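Side-chain contacts in putative diflavin flavoprotein A 3 (Nostoc sp., PDB 3FNI), which probably carries electrons from NADH to oxygen, reducing it to water, and is represented here by its flavodoxin-like domain: residues Q126-T129 against E130-K134; P102-P105 against L106-K109; G144-V147 against T148-R151. One frame throughout, in Å; residues are numbered along the deposited sequence.

All three contacts are local, each made within one continuous run of chain in a flavodoxin-like domain, where helices flank a five-stranded parallel sheet. Contacts 1 and 3 belong to the same helix, 130-152: residues 126-134 hold its N-terminal cap at the surface, while residues 144-151 lie near its far end, their centres about 26 Å apart. Contact 2 lies in the opening turns of helix 103-112 and, like contact 3, is partly buried. The chemistry follows the place. Contact 1 depends on threonine hydroxyls and waters at a helix start, contact 2 on backbone bonds with aliphatic packing against the sheet, and contact 3 on a hydroxyl-to-carbonyl bond, a tryptophan and charged groups.

Contact 1 of 3, residues Q126-T129 against E130-K134; sequences QTPT and ENTYK
Thr132 turns OG1 beside its own backbone N and anti to its carbonyl carbon (chi1 -65°), which carries the hydroxyl back to the N-H of Thr129. The bond from Thr129 N to Thr132 OG1 is 3.1 Å long and almost perfectly straight, at 178°. Thr129 answers with chi1 of 61°, its OG1 lying between backbone N and carbonyl carbon, where it accepts a weak bond from Asn131 N at 3.3 Å. Together the two threonines make a capping box, with Thr129 as N-cap, and their side chains meet at about a right angle. Thr129 O then accepts from Tyr133 N at 3.1 Å, closing the first helical turn, and takes a weak bond from Thr132 N. Alongside, the Pro128 ring supplies the apolar part: its CB sits 3.5 Å from Tyr133 CZ and 3.7 Å from Thr132 CG2. One water links Gln126 O to Thr132 OG1; another, in the plane of the Tyr133 ring at its edge, binds Tyr133 OH at 2.8 Å and weakly reaches Pro128 O. The cap joins the loop that follows strand 116-117 to helix 130-152, with Tyr133 and Thr132 resting on Leu21 of helix 18-31 and Pro128 on Tyr17 in a nearby loop.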
loop_
_atom_site.group_PDB
_atom_site.type_symbol
_atom_site.label_atom_id
_atom_site.label_comp_id
_atom_site.label_asym_id
_atom_site.label_seq_id
_atom_site.Cartn_x
_atom_site.Cartn_y
_atom_site.Cartn_z
ATOM N N GLN A 126 15.912 -11.360 2.550
ATOM C CA GLN A 126 17.221 -11.107 1.960
ATOM C C GLN A 126 17.185 -9.874 1.061
ATOM O O GLN A 126 16.110 -9.381 0.719
ATOM C CB GLN A 126 17.642 -12.325 1.139
ATOM C CG GLN A 126 17.703 -13.617 1.946
ATOM C CD GLN A 126 17.999 -14.829 1.085
ATOM O OE1 GLN A 126 17.162 -15.260 0.286
ATOM N NE2 GLN A 126 19.201 -15.383 1.235
ATOM N N THR A 127 18.358 -9.384 0.670
ATOM C CA THR A 127 18.436 -8.216 -0.203
ATOM C C THR A 127 17.627 -8.471 -1.469
ATOM O O THR A 127 17.830 -9.475 -2.156
ATOM C CB THR A 127 19.890 -7.902 -0.585
ATOM O OG1 THR A 127 20.634 -7.592 0.601
ATOM C CG2 THR A 127 19.948 -6.713 -1.551
ATOM N N PRO A 128 16.700 -7.558 -1.799
ATOM C CA PRO A 128 15.865 -7.710 -2.995
ATOM C C PRO A 128 16.673 -7.984 -4.256
ATOM O O PRO A 128 17.723 -7.384 -4.469
ATOM C CB PRO A 128 15.121 -6.378 -3.073
ATOM C CG PRO A 128 15.052 -5.945 -1.637
ATOM C CD PRO A 128 16.433 -6.270 -1.139
ATOM N N THR A 129 16.167 -8.898 -5.081
ATOM C CA THR A 129 16.794 -9.278 -6.345
ATOM C C THR A 129 15.839 -8.853 -7.457
ATOM O O THR A 129 14.778 -8.287 -7.182
ATOM C CB THR A 129 16.987 -10.802 -6.430
ATOM O OG1 THR A 129 15.711 -11.446 -6.355
ATOM C CG2 THR A 129 17.855 -11.294 -5.285
ATOM N N GLU A 130 16.194 -9.121 -8.712
ATOM C CA GLU A 130 15.294 -8.752 -9.799
ATOM C C GLU A 130 14.064 -9.658 -9.797
ATOM O O GLU A 130 13.039 -9.308 -10.368
ATOM C CB GLU A 130 16.010 -8.798 -11.162
ATOM C CG GLU A 130 17.008 -7.650 -11.370
ATOM C CD GLU A 130 16.405 -6.262 -11.089
ATOM O OE1 GLU A 130 17.132 -5.395 -10.539
ATOM O OE2 GLU A 130 15.214 -6.036 -11.417
ATOM N N ASN A 131 14.162 -10.815 -9.149
ATOM C CA ASN A 131 13.025 -11.741 -9.070
ATOM C C ASN A 131 12.044 -11.170 -8.048
ATOM O O ASN A 131 10.840 -11.403 -8.118
ATOM C CB ASN A 131 13.488 -13.123 -8.602
ATOM C CG ASN A 131 14.321 -13.844 -9.637
ATOM O OD1 ASN A 131 15.083 -14.753 -9.311
ATOM N ND2 ASN A 131 14.170 -13.454 -10.897
ATOM N N THR A 132 12.596 -10.438 -7.084
ATOM C CA THR A 132 11.844 -9.776 -6.022
ATOM C C THR A 132 11.032 -8.630 -6.623
ATOM O O THR A 132 9.829 -8.504 -6.398
ATOM C CB THR A 132 12.812 -9.182 -4.976
ATOM O OG1 THR A 132 13.512 -10.246 -4.328
ATOM C CG2 THR A 132 12.069 -8.347 -3.941
ATOM N N TYR A 133 11.711 -7.797 -7.401
ATOM C CA TYR A 133 11.066 -6.661 -8.025
ATOM C C TYR A 133 10.101 -7.067 -9.112
ATOM O O TYR A 133 9.161 -6.335 -9.405
ATOM C CB TYR A 133 12.111 -5.711 -8.592
ATOM C CG TYR A 133 12.974 -5.096 -7.527
ATOM C CD1 TYR A 133 12.403 -4.495 -6.400
ATOM C CD2 TYR A 133 14.365 -5.102 -7.643
ATOM C CE1 TYR A 133 13.196 -3.914 -5.422
ATOM C CE2 TYR A 133 15.165 -4.524 -6.671
ATOM C CZ TYR A 133 14.579 -3.933 -5.566
ATOM O OH TYR A 133 15.379 -3.355 -4.608
ATOM N N LYS A 134 10.339 -8.231 -9.711
ATOM C CA LYS A 134 9.469 -8.732 -10.764
ATOM C C LYS A 134 8.184 -9.209 -10.105
ATOM O O LYS A 134 7.114 -9.160 -10.699
ATOM C CB LYS A 134 10.131 -9.897 -11.503
ATOM C CG LYS A 134 9.305 -10.427 -12.666
ATOM C CD LYS A 134 9.826 -11.768 -13.193
ATOM C CE LYS A 134 11.297 -11.707 -13.609
ATOM N NZ LYS A 134 11.586 -10.727 -14.710
HETATM O O HOH W 1 13.972 -10.272 -1.149
HETATM O O HOH W 2 18.112 -4.058 -4.637
#

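Contact 2 of 3, residues P102-P105 against L106-K109; sequences PIDP and LLSK
Ile103 O and Leu107 N make a 3.0 Å hydrogen bond, the donor lying nearly along the C=O axis, and Ser108 N bonds to Asp104 O at the same length and in much the same alignment. Lys109 N reaches Pro105 O less directly, at 3.2 Å, with the donor tilted 29° from the carbonyl plane. Ile103 O also takes a weak bond from Leu106 N, so two donors converge on this carbonyl in the opening turn. Pro105, in that same turn, has no N-H to give, and its ring is carried on the outward side of the helix. The carboxylate of Asp104 has its main partner elsewhere: OD1 forms a salt bridge with Arg123.

From Ile103 on, the segment forms the start of helix 103-112, the connecting helix of a beta-alpha-beta unit between strands 89-93 and 116-117 of the flavodoxin-like sheet. Its inner side is aliphatic. Ile103 holds CG1 anti to its backbone N (chi1 173°), and its side chain runs beside that of Leu107, pointing the same way; Ile103 CG1 and Leu107 CD2 come within 4.2 Å. Leu107 CD2 is equally near Asp104 OD1, so the methyl touches both an apolar neighbour and a charged one. Farther in, Ile103, Leu106 and Leu107 all pack on Ile92 of strand 89-93, and both Ile103 and Leu107 also touch Ala121.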
loop_
_atom_site.group_PDB
_atom_site.type_symbol
_atom_site.label_atom_id
_atom_site.label_comp_id
_atom_site.label_asym_id
_atom_site.label_seq_id
_atom_site.Cartn_x
_atom_site.Cartn_y
_atom_site.Cartn_z
ATOM N N PRO A 102 5.981 -5.382 12.834
ATOM C CA PRO A 102 5.399 -6.685 12.481
ATOM C C PRO A 102 4.331 -6.529 11.408
ATOM O O PRO A 102 3.316 -5.868 11.626
ATOM C CB PRO A 102 4.807 -7.175 13.799
ATOM C CG PRO A 102 5.684 -6.536 14.822
ATOM C CD PRO A 102 5.895 -5.140 14.283
ATOM N N ILE A 103 4.556 -7.144 10.253
ATOM C CA ILE A 103 3.602 -7.052 9.155
ATOM C C ILE A 103 2.290 -7.798 9.429
ATOM O O ILE A 103 1.209 -7.259 9.201
ATOM C CB ILE A 103 4.238 -7.557 7.831
ATOM C CG1 ILE A 103 3.177 -7.616 6.728
ATOM C CG2 ILE A 103 4.889 -8.915 8.044
ATOM C CD1 ILE A 103 3.750 -7.822 5.347
ATOM N N ASP A 104 2.381 -9.019 9.937
ATOM C CA ASP A 104 1.189 -9.816 10.215
ATOM C C ASP A 104 0.101 -9.114 11.002
ATOM O O ASP A 104 -1.067 -9.170 10.623
ATOM C CB ASP A 104 1.590 -11.112 10.903
ATOM C CG ASP A 104 2.371 -12.016 9.984
ATOM O OD1 ASP A 104 1.800 -12.451 8.956
ATOM O OD2 ASP A 104 3.552 -12.279 10.275
ATOM N N PRO A 105 0.460 -8.456 12.119
ATOM C CA PRO A 105 -0.535 -7.749 12.924
ATOM C C PRO A 105 -1.343 -6.757 12.090
ATOM O O PRO A 105 -2.550 -6.622 12.270
ATOM C CB PRO A 105 0.315 -7.064 13.984
ATOM C CG PRO A 105 1.402 -8.065 14.206
ATOM C CD PRO A 105 1.768 -8.458 12.798
ATOM N N LEU A 106 -0.675 -6.076 11.170
ATOM C CA LEU A 106 -1.343 -5.103 10.327
ATOM C C LEU A 106 -2.199 -5.788 9.258
ATOM O O LEU A 106 -3.276 -5.312 8.908
ATOM C CB LEU A 106 -0.311 -4.192 9.664
ATOM C CG LEU A 106 -0.913 -2.998 8.924
ATOM C CD1 LEU A 106 -1.680 -2.132 9.912
ATOM C CD2 LEU A 106 0.189 -2.197 8.246
ATOM N N LEU A 107 -1.697 -6.901 8.737
ATOM C CA LEU A 107 -2.401 -7.681 7.727
ATOM C C LEU A 107 -3.764 -8.091 8.284
ATOM O O LEU A 107 -4.783 -7.979 7.605
ATOM C CB LEU A 107 -1.571 -8.922 7.392
ATOM C CG LEU A 107 -1.226 -9.254 5.938
ATOM C CD1 LEU A 107 -0.940 -8.008 5.152
ATOM C CD2 LEU A 107 -0.023 -10.195 5.920
ATOM N N SER A 108 -3.768 -8.548 9.536
ATOM C CA SER A 108 -4.988 -8.991 10.209
ATOM C C SER A 108 -5.952 -7.849 10.532
ATOM O O SER A 108 -7.164 -8.047 10.579
ATOM C CB SER A 108 -4.637 -9.743 11.497
ATOM O OG SER A 108 -3.857 -10.900 11.226
ATOM N N LYS A 109 -5.420 -6.657 10.770
ATOM C CA LYS A 109 -6.288 -5.530 11.060
ATOM C C LYS A 109 -7.119 -5.172 9.835
ATOM O O LYS A 109 -8.284 -4.823 9.963
ATOM C CB LYS A 109 -5.478 -4.316 11.508
ATOM C CG LYS A 109 -4.924 -4.448 12.902
ATOM C CD LYS A 109 -4.348 -3.138 13.380
ATOM C CE LYS A 109 -3.844 -3.264 14.803
ATOM N NZ LYS A 109 -3.501 -1.935 15.379
#

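Contact 3 of 3, residues G144-V147 against T148-R151; sequences GQWV and TRDR
Thr148 folds its hydroxyl back onto the preceding turn: with chi1 at -60°, OG1 stands beside its own backbone N and donates to Gly144 O at 3.0 Å. Thr148 N bonds to that same oxygen, also at 3.0 Å, and the two donors arrive from opposite faces of the carbonyl plane. Gly144 O is therefore gripped twice by one residue, and the hydroxyl is fixed in rotation. A valine in place of Thr148 would probably leave Gly144 O with only the backbone donor of this pair and free the side chain from the bond that sets its rotation.

Arg149 also curls back, its chain bent at chi3 (-96°), until the guanidinium lies flat over the backbone of the previous turn. Gln145 O sits over the centre of one guanidinium face, 3.8 Å above its plane, while the same carbonyl accepts Arg149 N in the regular helical bond. NH1 of Arg149 comes 3.4 Å from Trp146 CA. The indole stands nearly perpendicular to the guanidinium, their planes 82° apart, and presents CD1 at the guanidinium edge, 3.9 Å from NH1.

All this occurs late in helix 130-152, the C-terminal helix of the flavodoxin-like domain, packed beside the central parallel sheet. Trp146 and Asp150, one turn apart, both extend CG anti to the backbone N and run side by side. Asp150 CB lies over one face of the indole, and OD1 approaches Trp146 CH2 at 3.9 Å. The other carboxylate oxygen, OD2, makes a salt bridge to Arg151 NH2 at 2.8 Å, reached by bends at chi2 and chi3 of the arginine. Val147, Asp150 and Arg151 touch Thr58 of strand 57-63, and Thr148 meets Val34.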
loop_
_atom_site.group_PDB
_atom_site.type_symbol
_atom_site.label_atom_id
_atom_site.label_comp_id
_atom_site.label_asym_id
_atom_site.label_seq_id
_atom_site.Cartn_x
_atom_site.Cartn_y
_atom_site.Cartn_z
ATOM N N GLY A 144 -4.067 -3.754 -9.921
ATOM C CA GLY A 144 -4.568 -2.861 -10.949
ATOM C C GLY A 144 -5.694 -3.515 -11.731
ATOM O O GLY A 144 -6.665 -2.851 -12.090
ATOM N N GLN A 145 -5.561 -4.815 -11.993
ATOM C CA GLN A 145 -6.584 -5.553 -12.728
ATOM C C GLN A 145 -7.827 -5.701 -11.861
ATOM O O GLN A 145 -8.949 -5.600 -12.348
ATOM C CB GLN A 145 -6.071 -6.938 -13.134
ATOM C CG GLN A 145 -4.883 -6.908 -14.095
ATOM C CD GLN A 145 -4.460 -8.293 -14.552
ATOM O OE1 GLN A 145 -3.998 -9.108 -13.758
ATOM N NE2 GLN A 145 -4.625 -8.566 -15.839
ATOM N N TRP A 146 -7.617 -5.940 -10.570
ATOM C CA TRP A 146 -8.720 -6.089 -9.642
ATOM C C TRP A 146 -9.510 -4.780 -9.596
ATOM O O TRP A 146 -10.739 -4.788 -9.668
ATOM C CB TRP A 146 -8.195 -6.440 -8.253
ATOM C CG TRP A 146 -9.274 -6.635 -7.242
ATOM C CD1 TRP A 146 -9.931 -7.801 -6.947
ATOM C CD2 TRP A 146 -9.845 -5.628 -6.397
ATOM N NE1 TRP A 146 -10.872 -7.577 -5.968
ATOM C CE2 TRP A 146 -10.839 -6.254 -5.612
ATOM C CE3 TRP A 146 -9.609 -4.256 -6.226
ATOM C CZ2 TRP A 146 -11.599 -5.555 -4.673
ATOM C CZ3 TRP A 146 -10.366 -3.558 -5.291
ATOM C CH2 TRP A 146 -11.348 -4.212 -4.525
ATOM N N VAL A 147 -8.798 -3.658 -9.481
ATOM C CA VAL A 147 -9.423 -2.333 -9.447
ATOM C C VAL A 147 -10.254 -2.117 -10.715
ATOM O O VAL A 147 -11.395 -1.643 -10.657
ATOM C CB VAL A 147 -8.351 -1.203 -9.348
ATOM C CG1 VAL A 147 -8.993 0.168 -9.575
ATOM C CG2 VAL A 147 -7.679 -1.238 -7.975
ATOM N N THR A 148 -9.680 -2.459 -11.864
ATOM C CA THR A 148 -10.392 -2.300 -13.129
ATOM C C THR A 148 -11.685 -3.114 -13.127
ATOM O O THR A 148 -12.749 -2.591 -13.461
ATOM C CB THR A 148 -9.526 -2.737 -14.317
ATOM O OG1 THR A 148 -8.340 -1.938 -14.354
ATOM C CG2 THR A 148 -10.293 -2.563 -15.631
ATOM N N ARG A 149 -11.583 -4.387 -12.746
ATOM C CA ARG A 149 -12.746 -5.273 -12.684
ATOM C C ARG A 149 -13.782 -4.807 -11.660
ATOM O O ARG A 149 -14.976 -5.073 -11.803
ATOM C CB ARG A 149 -12.320 -6.711 -12.347
ATOM C CG ARG A 149 -11.868 -7.530 -13.548
ATOM C CD ARG A 149 -11.771 -9.024 -13.242
ATOM N NE ARG A 149 -10.417 -9.442 -12.881
ATOM C CZ ARG A 149 -9.883 -9.305 -11.674
ATOM N NH1 ARG A 149 -10.591 -8.765 -10.696
ATOM N NH2 ARG A 149 -8.637 -9.698 -11.447
ATOM N N ASP A 150 -13.321 -4.117 -10.620
ATOM C CA ASP A 150 -14.218 -3.617 -9.583
ATOM C C ASP A 150 -15.017 -2.425 -10.092
ATOM O O ASP A 150 -16.196 -2.277 -9.789
ATOM C CB ASP A 150 -13.424 -3.165 -8.361
ATOM C CG ASP A 150 -14.321 -2.734 -7.224
ATOM O OD1 ASP A 150 -14.681 -3.595 -6.405
ATOM O OD2 ASP A 150 -14.680 -1.544 -7.166
ATOM N N ARG A 151 -14.349 -1.563 -10.849
ATOM C CA ARG A 151 -14.981 -0.377 -11.394
ATOM C C ARG A 151 -16.008 -0.779 -12.442
ATOM O O ARG A 151 -17.116 -0.249 -12.473
ATOM C CB ARG A 151 -13.931 0.536 -12.023
ATOM C CG ARG A 151 -14.296 2.008 -11.968
ATOM C CD ARG A 151 -13.658 2.705 -10.761
ATOM N NE ARG A 151 -13.863 1.998 -9.493
ATOM C CZ ARG A 151 -15.043 1.814 -8.904
ATOM N NH1 ARG A 151 -16.152 2.282 -9.463
ATOM N NH2 ARG A 151 -15.110 1.167 -7.746
#